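Long-range contacts in sortase B (Streptococcus pyogenes, PDB 3PSQ), which is a class B sortase involved in pilus assembly, probably acting as a cysteine transpeptidase of the sortase fold: residues His118-Ile123 with Lys130-Ile135; Phe184-Thr189 with Arg198-Gly203; Asn134-Ile139 with Val171-Ile176; Thr45-Pro50 with Gly104-Phe109. All blocks are in the same frame, centred on the assembly; numbering follows the deposited sequence.

How the interactions relate
The four contacts lie in one sortase domain, with centres between about 10 Å and 16 Å apart, and all reach the same curved sheet. Along the chain, interaction 4 closes first, followed by 1, 3 and 2 in order of closing; interactions 1 and 3 share N134 and I135 on strand 130-142. That strand pairs with 120-125 in interaction 1, with 170-173 in interaction 3 and with 197-205, the strand that interaction 2 joins to 184-190. Interaction 4 places the loop before helix 112-117 against the sheet, where F109 meets I135 and V201. Interaction 2 ends at R198, whose side chain lies near C190, both predicted to act in catalysis along with H95.

Interaction 1 (His118-Ile123 with Lys130-Ile135); sequences HKEFSI and KLKINI. With ZN (zinc ion), chain K; ACY (acetic acid), chain F.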
# COMPACT_ATOMS: atom_id res chain seq x y z
N HIS A 118 -10.74 9.34 -8.68
CA HIS A 118 -9.43 9.38 -8.02
C HIS A 118 -8.62 8.20 -8.52
O HIS A 118 -8.97 7.04 -8.28
CB HIS A 118 -9.65 9.31 -6.52
CG HIS A 118 -10.52 10.41 -6.00
ND1 HIS A 118 -10.10 11.72 -5.93
CD2 HIS A 118 -11.80 10.40 -5.55
CE1 HIS A 118 -11.06 12.48 -5.44
NE2 HIS A 118 -12.10 11.70 -5.18
N LYS A 119 -7.55 8.50 -9.25
CA LYS A 119 -6.91 7.53 -10.14
C LYS A 119 -5.43 7.38 -9.89
O LYS A 119 -4.76 6.61 -10.57
CB LYS A 119 -7.11 7.98 -11.59
CG LYS A 119 -8.52 7.88 -12.08
CD LYS A 119 -8.70 8.80 -13.28
CE LYS A 119 -9.69 8.21 -14.26
NZ LYS A 119 -9.38 8.77 -15.61
N GLU A 120 -4.89 8.13 -8.94
CA GLU A 120 -3.48 8.06 -8.69
C GLU A 120 -3.16 8.20 -7.19
O GLU A 120 -3.95 8.74 -6.41
CB GLU A 120 -2.77 9.15 -9.49
CG GLU A 120 -3.37 10.52 -9.22
CD GLU A 120 -2.78 11.61 -10.07
OE1 GLU A 120 -3.28 11.79 -11.20
OE2 GLU A 120 -1.83 12.28 -9.59
N PHE A 121 -1.99 7.71 -6.79
CA PHE A 121 -1.43 8.13 -5.53
C PHE A 121 0.03 8.27 -5.76
O PHE A 121 0.55 7.85 -6.81
CB PHE A 121 -1.77 7.17 -4.39
CG PHE A 121 -1.21 5.77 -4.53
CD1 PHE A 121 0.04 5.45 -4.02
CD2 PHE A 121 -1.98 4.76 -5.09
CE1 PHE A 121 0.53 4.14 -4.10
CE2 PHE A 121 -1.53 3.46 -5.17
CZ PHE A 121 -0.26 3.14 -4.68
N SER A 122 0.72 8.90 -4.83
CA SER A 122 2.11 9.17 -5.07
C SER A 122 2.96 8.89 -3.85
O SER A 122 2.48 8.95 -2.72
CB SER A 122 2.25 10.63 -5.50
OG SER A 122 1.81 11.49 -4.47
N ILE A 123 4.24 8.59 -4.07
CA ILE A 123 5.11 8.25 -2.99
C ILE A 123 6.36 9.09 -3.14
O ILE A 123 6.83 9.30 -4.24
CB ILE A 123 5.46 6.74 -3.02
CG1 ILE A 123 4.29 5.92 -2.47
CG2 ILE A 123 6.75 6.43 -2.25
CD1 ILE A 123 4.35 4.46 -2.88
N LYS A 130 10.45 10.91 -6.47
CA LYS A 130 8.99 11.08 -6.46
C LYS A 130 8.34 10.12 -7.43
O LYS A 130 8.76 10.01 -8.58
CB LYS A 130 8.59 12.53 -6.76
CG LYS A 130 9.29 13.53 -5.82
CD LYS A 130 8.44 14.71 -5.40
CE LYS A 130 9.34 15.73 -4.68
NZ LYS A 130 8.65 17.06 -4.56
N LEU A 131 7.36 9.37 -6.98
CA LEU A 131 6.79 8.37 -7.83
C LEU A 131 5.31 8.64 -7.93
O LEU A 131 4.71 9.15 -7.01
CB LEU A 131 7.05 6.96 -7.29
CG LEU A 131 8.47 6.70 -6.77
CD1 LEU A 131 8.52 5.49 -5.85
CD2 LEU A 131 9.44 6.56 -7.95
N LYS A 132 4.75 8.35 -9.08
CA LYS A 132 3.34 8.52 -9.30
C LYS A 132 2.87 7.14 -9.61
O LYS A 132 3.51 6.41 -10.37
CB LYS A 132 3.08 9.48 -10.47
CG LYS A 132 1.64 9.67 -10.82
CD LYS A 132 1.51 10.75 -11.91
CE LYS A 132 0.33 10.43 -12.85
NZ LYS A 132 0.16 11.46 -13.92
N ILE A 133 1.77 6.76 -9.00
CA ILE A 133 1.25 5.44 -9.22
C ILE A 133 -0.12 5.58 -9.82
O ILE A 133 -0.92 6.33 -9.29
CB ILE A 133 1.16 4.66 -7.87
CG1 ILE A 133 2.56 4.43 -7.29
CG2 ILE A 133 0.46 3.36 -8.04
CD1 ILE A 133 3.10 5.56 -6.44
N ASN A 134 -0.39 4.86 -10.91
CA ASN A 134 -1.69 4.89 -11.57
C ASN A 134 -2.59 3.73 -11.05
O ASN A 134 -2.30 2.56 -11.30
CB ASN A 134 -1.52 4.74 -13.11
CG ASN A 134 -0.63 5.81 -13.72
OD1 ASN A 134 -0.92 7.01 -13.62
ND2 ASN A 134 0.46 5.40 -14.36
N ILE A 135 -3.69 4.05 -10.38
CA ILE A 135 -4.56 3.03 -9.78
C ILE A 135 -5.35 2.27 -10.84
O ILE A 135 -5.95 2.89 -11.72
CB ILE A 135 -5.55 3.68 -8.75
CG1 ILE A 135 -4.78 4.47 -7.68
CG2 ILE A 135 -6.51 2.62 -8.17
CD1 ILE A 135 -5.66 5.32 -6.77
ZN ZN K . -13.18 13.21 -4.24
C ACY F . 4.31 12.52 -2.19
O ACY F . 4.25 13.26 -1.18
OXT ACY F . 3.90 11.33 -2.17
CH3 ACY F . 4.89 13.06 -3.46
O HOH W 1 -14.77 11.82 -4.56
O HOH W 2 -13.07 12.92 -1.67
O HOH W 3 -11.49 15.04 -3.87
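F121 turns its ring over I133 because its CG stands between the backbone N and the carbonyl carbon (chi1 64°), while I133 sets CG2 anti to its own N, so that this branch reaches the same ring. The two belong to the antiparallel beta hairpin of strands 120-125 and 130-142 in the sortase sheet, whose short strand axes approach to 4.7 Å with directions 156° apart. The CH-pi geometry is clear: I133 CB lies 3.8 Å from the F121 ring centroid and 10° off the ring normal, with CG2 3.4 Å from CZ. I135 CG1 comes to the edge of the same ring, 3.8 Å from F121 CD2. F121, I123, L131 and I133 share one face of the hairpin, and V185 from strand 184-190 touches F121, I123 and I133. E120, S122, K132 and N134 occupy the other face. There E120 OE1 and K132 NZ remain 4.4 Å apart, longer than a salt bridge, and N134 ND2 is hydrogen-bonded to OE1 of E206.

The hydrogen-bonded pairs are F121 with I133 and I123 with L131, each closed by two backbone bonds. I133 N donates to F121 O at 2.7 Å. Just before strand 120-125 begins, K119 O accepts from I135 N. H118, just after helix 112-117, points its ring end away from the hairpin and coordinates zinc. Within the chain H118 NE2 binds the zinc ion at 2.1 Å, and three waters lie around the metal.

Interaction 2 (Phe184-Thr189 with Arg198-Gly203); sequences FVALST and RIIVIG
S188 reaches I199 O with its hydroxyl, beside the backbone bond from T189, in the antiparallel hairpin of strands 184-190 and 197-205. From S188 CB, which lies 3.4 Å from I199 O and also touches I200 CG1, the chain runs to OG, anti to the backbone N (chi1 -169°). S188 OG donates to I199 O at 2.7 Å and rests against I200 CG1 at 3.4 Å. The hydroxyl oxygen lies 37° out of the carbonyl plane, whereas T189 N, a second donor to I199 O at 3.3 Å, approaches within that plane.

V185 with G203 and L187 with V201 are hydrogen-bonded pairs with two bonds each, and I199 N returns a bond to T189 O. Between them, A186 faces I202 across a non-hydrogen-bonded pair, with CA atoms 4.2 Å apart, and its CB packs on I200 CG2 at 3.9 Å. At the far end F184 CB touches I202 CD1, and its ring meets F162 of helix 159-167.

At the other end R198 lays CD 3.5 Å from T189 O; its side chain comes within about 4 Å (nearest atoms) of that of C190. These two are the predicted transition-state stabiliser and acyl-thioester cysteine, and C190 binds zinc with H96 and D192. The buried S188 hydroxyl spends its hydrogen on a carbonyl that also takes a longer bond from T189 N, so it is satisfied within the hairpin.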
# COMPACT_ATOMS: atom_id res chain seq x y z
N PHE A 184 4.46 -2.40 -9.60
CA PHE A 184 3.16 -2.25 -8.96
C PHE A 184 3.29 -1.85 -7.50
O PHE A 184 4.32 -2.07 -6.88
CB PHE A 184 2.38 -3.55 -9.12
CG PHE A 184 2.19 -3.94 -10.56
CD1 PHE A 184 1.09 -3.47 -11.28
CD2 PHE A 184 3.12 -4.75 -11.22
CE1 PHE A 184 0.93 -3.82 -12.62
CE2 PHE A 184 2.94 -5.11 -12.56
CZ PHE A 184 1.84 -4.63 -13.25
N VAL A 185 2.27 -1.18 -6.98
CA VAL A 185 2.23 -0.79 -5.57
C VAL A 185 0.82 -1.00 -5.07
O VAL A 185 -0.17 -0.57 -5.71
CB VAL A 185 2.67 0.67 -5.27
CG1 VAL A 185 2.66 0.90 -3.77
CG2 VAL A 185 4.04 0.93 -5.75
N ALA A 186 0.73 -1.72 -3.95
CA ALA A 186 -0.53 -2.09 -3.37
C ALA A 186 -0.61 -1.48 -1.96
O ALA A 186 0.40 -1.40 -1.25
CB ALA A 186 -0.63 -3.61 -3.30
N LEU A 187 -1.78 -0.98 -1.62
CA LEU A 187 -2.08 -0.50 -0.28
C LEU A 187 -3.23 -1.37 0.23
O LEU A 187 -4.23 -1.57 -0.46
CB LEU A 187 -2.55 0.96 -0.30
CG LEU A 187 -1.94 1.97 -1.26
CD1 LEU A 187 -2.86 3.24 -1.30
CD2 LEU A 187 -0.52 2.29 -0.83
N SER A 188 -3.10 -1.84 1.46
CA SER A 188 -4.01 -2.85 1.97
C SER A 188 -4.22 -2.80 3.50
O SER A 188 -3.32 -2.43 4.28
CB SER A 188 -3.45 -4.23 1.60
OG SER A 188 -4.40 -5.26 1.85
N THR A 189 -5.41 -3.21 3.92
CA THR A 189 -5.68 -3.49 5.30
C THR A 189 -6.87 -4.44 5.40
O THR A 189 -7.27 -5.04 4.40
CB THR A 189 -5.85 -2.17 6.14
OG1 THR A 189 -5.91 -2.52 7.52
CG2 THR A 189 -7.07 -1.38 5.71
N ARG A 198 -10.07 -8.69 3.44
CA ARG A 198 -9.00 -7.71 3.18
C ARG A 198 -9.36 -6.83 1.99
O ARG A 198 -9.95 -7.30 1.02
CB ARG A 198 -7.62 -8.36 2.97
CG ARG A 198 -7.08 -9.20 4.12
CD ARG A 198 -6.59 -8.37 5.28
NE ARG A 198 -6.08 -9.19 6.38
CZ ARG A 198 -6.79 -9.58 7.44
NH1 ARG A 198 -8.07 -9.22 7.55
NH2 ARG A 198 -6.23 -10.31 8.43
N ILE A 199 -9.02 -5.56 2.07
CA ILE A 199 -9.13 -4.73 0.90
C ILE A 199 -7.74 -4.42 0.33
O ILE A 199 -6.79 -4.16 1.08
CB ILE A 199 -9.93 -3.42 1.18
CG1 ILE A 199 -10.09 -2.63 -0.12
CG2 ILE A 199 -9.25 -2.61 2.28
CD1 ILE A 199 -11.08 -1.47 -0.04
N ILE A 200 -7.62 -4.42 -1.00
CA ILE A 200 -6.38 -3.98 -1.64
C ILE A 200 -6.72 -2.96 -2.73
O ILE A 200 -7.59 -3.22 -3.56
CB ILE A 200 -5.61 -5.16 -2.30
CG1 ILE A 200 -5.32 -6.27 -1.28
CG2 ILE A 200 -4.34 -4.67 -2.97
CD1 ILE A 200 -4.62 -7.50 -1.83
N VAL A 201 -6.05 -1.81 -2.69
CA VAL A 201 -6.02 -0.86 -3.79
C VAL A 201 -4.64 -0.95 -4.44
O VAL A 201 -3.59 -0.73 -3.80
CB VAL A 201 -6.25 0.58 -3.31
CG1 VAL A 201 -6.02 1.58 -4.47
CG2 VAL A 201 -7.67 0.75 -2.75
N ILE A 202 -4.63 -1.33 -5.71
CA ILE A 202 -3.37 -1.52 -6.44
C ILE A 202 -3.21 -0.56 -7.62
O ILE A 202 -4.18 -0.25 -8.33
CB ILE A 202 -3.21 -2.99 -6.88
CG1 ILE A 202 -1.95 -3.17 -7.71
CG2 ILE A 202 -4.38 -3.42 -7.71
CD1 ILE A 202 -1.48 -4.59 -7.71
N GLY A 203 -2.00 -0.04 -7.80
CA GLY A 203 -1.70 0.76 -8.97
C GLY A 203 -0.40 0.38 -9.68
O GLY A 203 0.41 -0.41 -9.17

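Interaction 3 (Asn134-Ile139 with Val171-Ile176); sequences NIFACI and VQYREI. With EDO (1,2-ethanediol), chain D.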
# COMPACT_ATOMS: atom_id res chain seq x y z
N ASN A 134 -0.39 4.86 -10.91
CA ASN A 134 -1.69 4.89 -11.57
C ASN A 134 -2.59 3.73 -11.05
O ASN A 134 -2.30 2.56 -11.30
CB ASN A 134 -1.52 4.74 -13.11
CG ASN A 134 -0.63 5.81 -13.72
OD1 ASN A 134 -0.92 7.01 -13.62
ND2 ASN A 134 0.46 5.40 -14.36
N ILE A 135 -3.69 4.05 -10.38
CA ILE A 135 -4.56 3.03 -9.78
C ILE A 135 -5.35 2.27 -10.84
O ILE A 135 -5.95 2.89 -11.72
CB ILE A 135 -5.55 3.68 -8.75
CG1 ILE A 135 -4.78 4.47 -7.68
CG2 ILE A 135 -6.51 2.62 -8.17
CD1 ILE A 135 -5.66 5.32 -6.77
N PHE A 136 -5.38 0.95 -10.77
CA PHE A 136 -6.20 0.22 -11.75
C PHE A 136 -7.17 -0.79 -11.14
O PHE A 136 -8.00 -1.29 -11.86
CB PHE A 136 -5.35 -0.46 -12.83
CG PHE A 136 -4.45 -1.55 -12.32
CD1 PHE A 136 -4.90 -2.85 -12.23
CD2 PHE A 136 -3.15 -1.26 -11.95
CE1 PHE A 136 -4.07 -3.86 -11.74
CE2 PHE A 136 -2.29 -2.27 -11.47
CZ PHE A 136 -2.75 -3.56 -11.38
N ALA A 137 -7.08 -1.08 -9.84
CA ALA A 137 -8.01 -2.04 -9.24
C ALA A 137 -8.28 -1.79 -7.76
O ALA A 137 -7.39 -1.38 -7.02
CB ALA A 137 -7.51 -3.47 -9.44
N CYS A 138 -9.51 -2.07 -7.36
CA CYS A 138 -9.88 -2.21 -5.96
C CYS A 138 -10.31 -3.65 -5.74
O CYS A 138 -11.25 -4.12 -6.38
CB CYS A 138 -11.06 -1.30 -5.64
SG CYS A 138 -11.49 -1.27 -3.90
N ILE A 139 -9.64 -4.35 -4.83
CA ILE A 139 -9.81 -5.81 -4.67
C ILE A 139 -10.45 -6.19 -3.33
O ILE A 139 -10.15 -5.60 -2.28
CB ILE A 139 -8.41 -6.47 -4.76
CG1 ILE A 139 -7.79 -6.23 -6.15
CG2 ILE A 139 -8.42 -7.95 -4.34
CD1 ILE A 139 -6.27 -6.20 -6.16
N VAL A 171 -13.51 -5.38 -7.34
CA VAL A 171 -14.82 -4.75 -7.29
C VAL A 171 -14.85 -3.58 -8.30
O VAL A 171 -15.89 -3.28 -8.86
CB VAL A 171 -15.13 -4.21 -5.86
CG1 VAL A 171 -16.43 -3.41 -5.84
CG2 VAL A 171 -15.20 -5.35 -4.86
N GLN A 172 -13.70 -2.92 -8.48
CA GLN A 172 -13.50 -2.00 -9.59
C GLN A 172 -12.17 -2.31 -10.32
O GLN A 172 -11.19 -2.73 -9.70
CB GLN A 172 -13.51 -0.55 -9.11
CG GLN A 172 -14.71 -0.15 -8.28
CD GLN A 172 -16.00 -0.15 -9.07
OE1 GLN A 172 -16.00 -0.23 -10.30
NE2 GLN A 172 -17.13 -0.08 -8.36
N TYR A 173 -12.15 -2.11 -11.64
CA TYR A 173 -10.97 -2.41 -12.46
C TYR A 173 -10.92 -1.53 -13.71
O TYR A 173 -11.97 -1.11 -14.23
CB TYR A 173 -11.02 -3.87 -12.88
CG TYR A 173 -9.76 -4.41 -13.51
CD1 TYR A 173 -8.71 -4.88 -12.73
CD2 TYR A 173 -9.62 -4.49 -14.90
CE1 TYR A 173 -7.55 -5.38 -13.30
CE2 TYR A 173 -8.45 -5.02 -15.49
CZ TYR A 173 -7.43 -5.45 -14.67
OH TYR A 173 -6.28 -5.98 -15.21
N ARG A 174 -9.72 -1.20 -14.18
CA ARG A 174 -9.56 -0.52 -15.46
C ARG A 174 -8.33 -1.08 -16.16
O ARG A 174 -7.34 -1.38 -15.51
CB ARG A 174 -9.45 1.00 -15.27
CG ARG A 174 -8.18 1.49 -14.58
CD ARG A 174 -8.04 3.00 -14.61
NE ARG A 174 -9.26 3.65 -14.11
CZ ARG A 174 -9.41 4.17 -12.90
NH1 ARG A 174 -10.56 4.73 -12.56
NH2 ARG A 174 -8.40 4.14 -12.03
N GLU A 175 -8.41 -1.24 -17.48
CA GLU A 175 -7.28 -1.67 -18.31
C GLU A 175 -6.34 -0.51 -18.55
O GLU A 175 -6.73 0.48 -19.15
CB GLU A 175 -7.78 -2.11 -19.69
CG GLU A 175 -8.82 -3.21 -19.70
CD GLU A 175 -8.24 -4.59 -19.35
OE1 GLU A 175 -7.05 -4.84 -19.68
OE2 GLU A 175 -8.99 -5.42 -18.76
N ILE A 176 -5.09 -0.62 -18.13
CA ILE A 176 -4.09 0.36 -18.56
C ILE A 176 -2.90 -0.32 -19.27
O ILE A 176 -2.69 -1.52 -19.10
CB ILE A 176 -3.65 1.33 -17.40
CG1 ILE A 176 -2.94 0.57 -16.27
CG2 ILE A 176 -4.85 2.14 -16.87
CD1 ILE A 176 -2.33 1.50 -15.21
C1 EDO D . -2.62 -3.36 -15.88
O1 EDO D . -2.48 -3.68 -17.26
C2 EDO D . -4.09 -3.40 -15.55
O2 EDO D . -4.68 -2.20 -16.07
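A classic beta bulge, in which V171 and Q172 both face C138, fastens the short strand 170-173 antiparallel to strand 130-142. V171 N reaches C138 O at 2.8 Å, while Q172 N makes only a weak bond to that oxygen; C138 N answers to Q172 O. A137 and Y173 form the adjoining non-hydrogen-bonded pair, with CA atoms 4.4 Å apart, and A137 CB packs against Y173 CD1.

Beyond it, R174 N binds F136 O, and the R174 side chain supplies a further link. R174 CG stands between the backbone N and the carbonyl carbon (chi1 69°), which lays it along F136 CA and CB; a bend at chi3 then brings R174 NH2 to I135 O at 2.8 Å. That oxygen lies almost in the guanidinium plane, although the nitrogen sits 42° above the carbonyl plane. NH1 is held by F115 O, so two backbone oxygens orient the charged group.

The F136 and Y173 side chains run alongside one another, with ring planes at 88°; Y173 CE1 comes to the edge of the F136 ring, 3.8 Å from CD1. Over one face of F136 lies an ethanediol, probably from the crystallisation liquor, with C2 3.5 Å above the ring plane. I176 N donates to its O2, which in turn donates to R174 O. I176 CD1 ends against N134 CB at 3.9 Å.

F136 and A137 form a second classic bulge opposite I202 of strand 197-205. Helix 159-167 covers F136, A137 and Y173, while helix 112-117 meets I135, Q172 and R174.

Interaction 4 (Thr45-Pro50 with Gly104-Phe109); sequences THIDYP and GELPNF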
# COMPACT_ATOMS: atom_id res chain seq x y z
N THR A 45 -8.40 11.55 -0.32
CA THR A 45 -8.49 10.96 1.01
C THR A 45 -7.62 11.82 1.88
O THR A 45 -6.88 12.69 1.38
CB THR A 45 -7.87 9.54 1.07
OG1 THR A 45 -6.44 9.62 0.95
CG2 THR A 45 -8.47 8.60 0.01
N HIS A 46 -7.65 11.53 3.18
CA HIS A 46 -6.70 12.13 4.06
C HIS A 46 -5.47 11.24 4.26
O HIS A 46 -4.68 11.48 5.16
CB HIS A 46 -7.33 12.60 5.41
CG HIS A 46 -7.96 11.50 6.22
ND1 HIS A 46 -7.24 10.46 6.78
CD2 HIS A 46 -9.24 11.33 6.62
CE1 HIS A 46 -8.06 9.67 7.44
NE2 HIS A 46 -9.28 10.19 7.38
N ILE A 47 -5.26 10.27 3.37
CA ILE A 47 -4.01 9.50 3.43
C ILE A 47 -2.84 10.35 2.97
O ILE A 47 -2.74 10.72 1.82
CB ILE A 47 -4.09 8.19 2.60
CG1 ILE A 47 -5.23 7.33 3.13
CG2 ILE A 47 -2.73 7.52 2.56
CD1 ILE A 47 -5.72 6.28 2.19
N ASP A 48 -1.98 10.68 3.92
CA ASP A 48 -0.91 11.64 3.70
C ASP A 48 0.04 11.36 4.86
O ASP A 48 0.01 12.04 5.87
CB ASP A 48 -1.51 13.05 3.77
CG ASP A 48 -0.51 14.15 3.43
OD1 ASP A 48 0.56 13.87 2.83
OD2 ASP A 48 -0.84 15.30 3.79
N TYR A 49 0.86 10.34 4.72
CA TYR A 49 1.55 9.82 5.89
C TYR A 49 2.96 9.40 5.63
O TYR A 49 3.26 8.90 4.54
CB TYR A 49 0.84 8.56 6.44
CG TYR A 49 -0.64 8.64 6.63
CD1 TYR A 49 -1.27 9.74 7.29
CD2 TYR A 49 -1.43 7.60 6.19
CE1 TYR A 49 -2.69 9.72 7.46
CE2 TYR A 49 -2.78 7.59 6.34
CZ TYR A 49 -3.41 8.62 6.97
OH TYR A 49 -4.81 8.47 7.03
N PRO A 50 3.81 9.51 6.67
CA PRO A 50 5.11 8.87 6.61
C PRO A 50 4.93 7.35 6.67
O PRO A 50 3.95 6.86 7.25
CB PRO A 50 5.81 9.39 7.88
CG PRO A 50 4.61 9.65 8.89
CD PRO A 50 3.50 10.11 8.00
N GLY A 104 -8.91 4.07 6.80
CA GLY A 104 -10.36 3.89 6.85
C GLY A 104 -11.05 4.30 5.55
O GLY A 104 -12.17 3.88 5.30
N GLU A 105 -10.42 5.15 4.73
CA GLU A 105 -11.05 5.56 3.46
C GLU A 105 -10.84 4.62 2.28
O GLU A 105 -11.51 4.78 1.24
CB GLU A 105 -10.56 6.94 3.06
CG GLU A 105 -10.97 8.05 4.03
CD GLU A 105 -10.08 9.25 3.93
OE1 GLU A 105 -8.90 9.16 4.28
OE2 GLU A 105 -10.53 10.31 3.48
N LEU A 106 -9.95 3.63 2.40
CA LEU A 106 -9.67 2.75 1.24
C LEU A 106 -10.95 2.16 0.61
O LEU A 106 -11.03 2.06 -0.62
CB LEU A 106 -8.64 1.65 1.56
CG LEU A 106 -7.17 2.06 1.72
CD1 LEU A 106 -6.25 0.84 1.85
CD2 LEU A 106 -6.71 2.98 0.59
N PRO A 107 -11.94 1.77 1.43
CA PRO A 107 -13.14 1.18 0.84
C PRO A 107 -13.95 2.15 -0.06
O PRO A 107 -14.89 1.72 -0.72
CB PRO A 107 -13.98 0.75 2.06
CG PRO A 107 -13.03 0.64 3.14
CD PRO A 107 -11.93 1.63 2.89
N ASN A 108 -13.61 3.43 -0.06
CA ASN A 108 -14.26 4.35 -1.02
C ASN A 108 -13.95 3.93 -2.45
O ASN A 108 -14.72 4.21 -3.35
CB ASN A 108 -13.82 5.80 -0.80
CG ASN A 108 -14.33 6.36 0.53
OD1 ASN A 108 -15.28 5.84 1.10
ND2 ASN A 108 -13.67 7.40 1.04
N PHE A 109 -12.83 3.24 -2.64
CA PHE A 109 -12.45 2.77 -3.97
C PHE A 109 -13.34 1.66 -4.51
O PHE A 109 -13.20 1.27 -5.67
CB PHE A 109 -10.99 2.37 -3.99
CG PHE A 109 -10.06 3.54 -3.96
CD1 PHE A 109 -9.81 4.28 -5.11
CD2 PHE A 109 -9.44 3.92 -2.79
CE1 PHE A 109 -8.94 5.39 -5.08
CE2 PHE A 109 -8.58 4.99 -2.76
CZ PHE A 109 -8.32 5.73 -3.92
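E105 carries the tightly packed part of this contact, its carboxylate lying between the backbone of T45 and H46 and the ring of H46. The segments are the loop leading into strand 48-53 and the loop, with a 3-10 turn at 106-109, before helix 112-117. H46 N donates to E105 OE1 at 2.9 Å, using the syn lone pair of that oxygen, and more weakly to OE2 at 3.1 Å. E105 OE1 also sits 3.0 Å above the H46 ring plane, over its centre, with ring and carboxylate planes 30° apart. On the other flank, T45 CB is 3.4 Å from E105 OE1 and T45 CA 3.3 Å from E105 OE2.

The carboxylate is placed by a side chain that extends beyond CG. The H46 ring folds over it because its CG lies between the backbone N and the carbonyl carbon (chi1 60°), and Y49 OH, in the ring plane, accepts from ND1 and steadies its rotation. T45 OG1 takes the hydrogen of I47 N at 2.8 Å in an ST turn and is also hydrogen-bonded to V42 O.

This close polar cluster lies toward solvent, with H46 exposed and T45 and E105 partly so. The looser touch is on the buried side: I47 CD1 meets L106 CD2 at 3.8 Å, the two side chains crossing at about a right angle, and I47 packs on L40 and L106 on V201.

The backbone N-H of H46 would stabilise a charged carboxylate; if H46 were also protonated, its ring over OE1 would add electrostatic attraction, whereas a neutral ring would offer little.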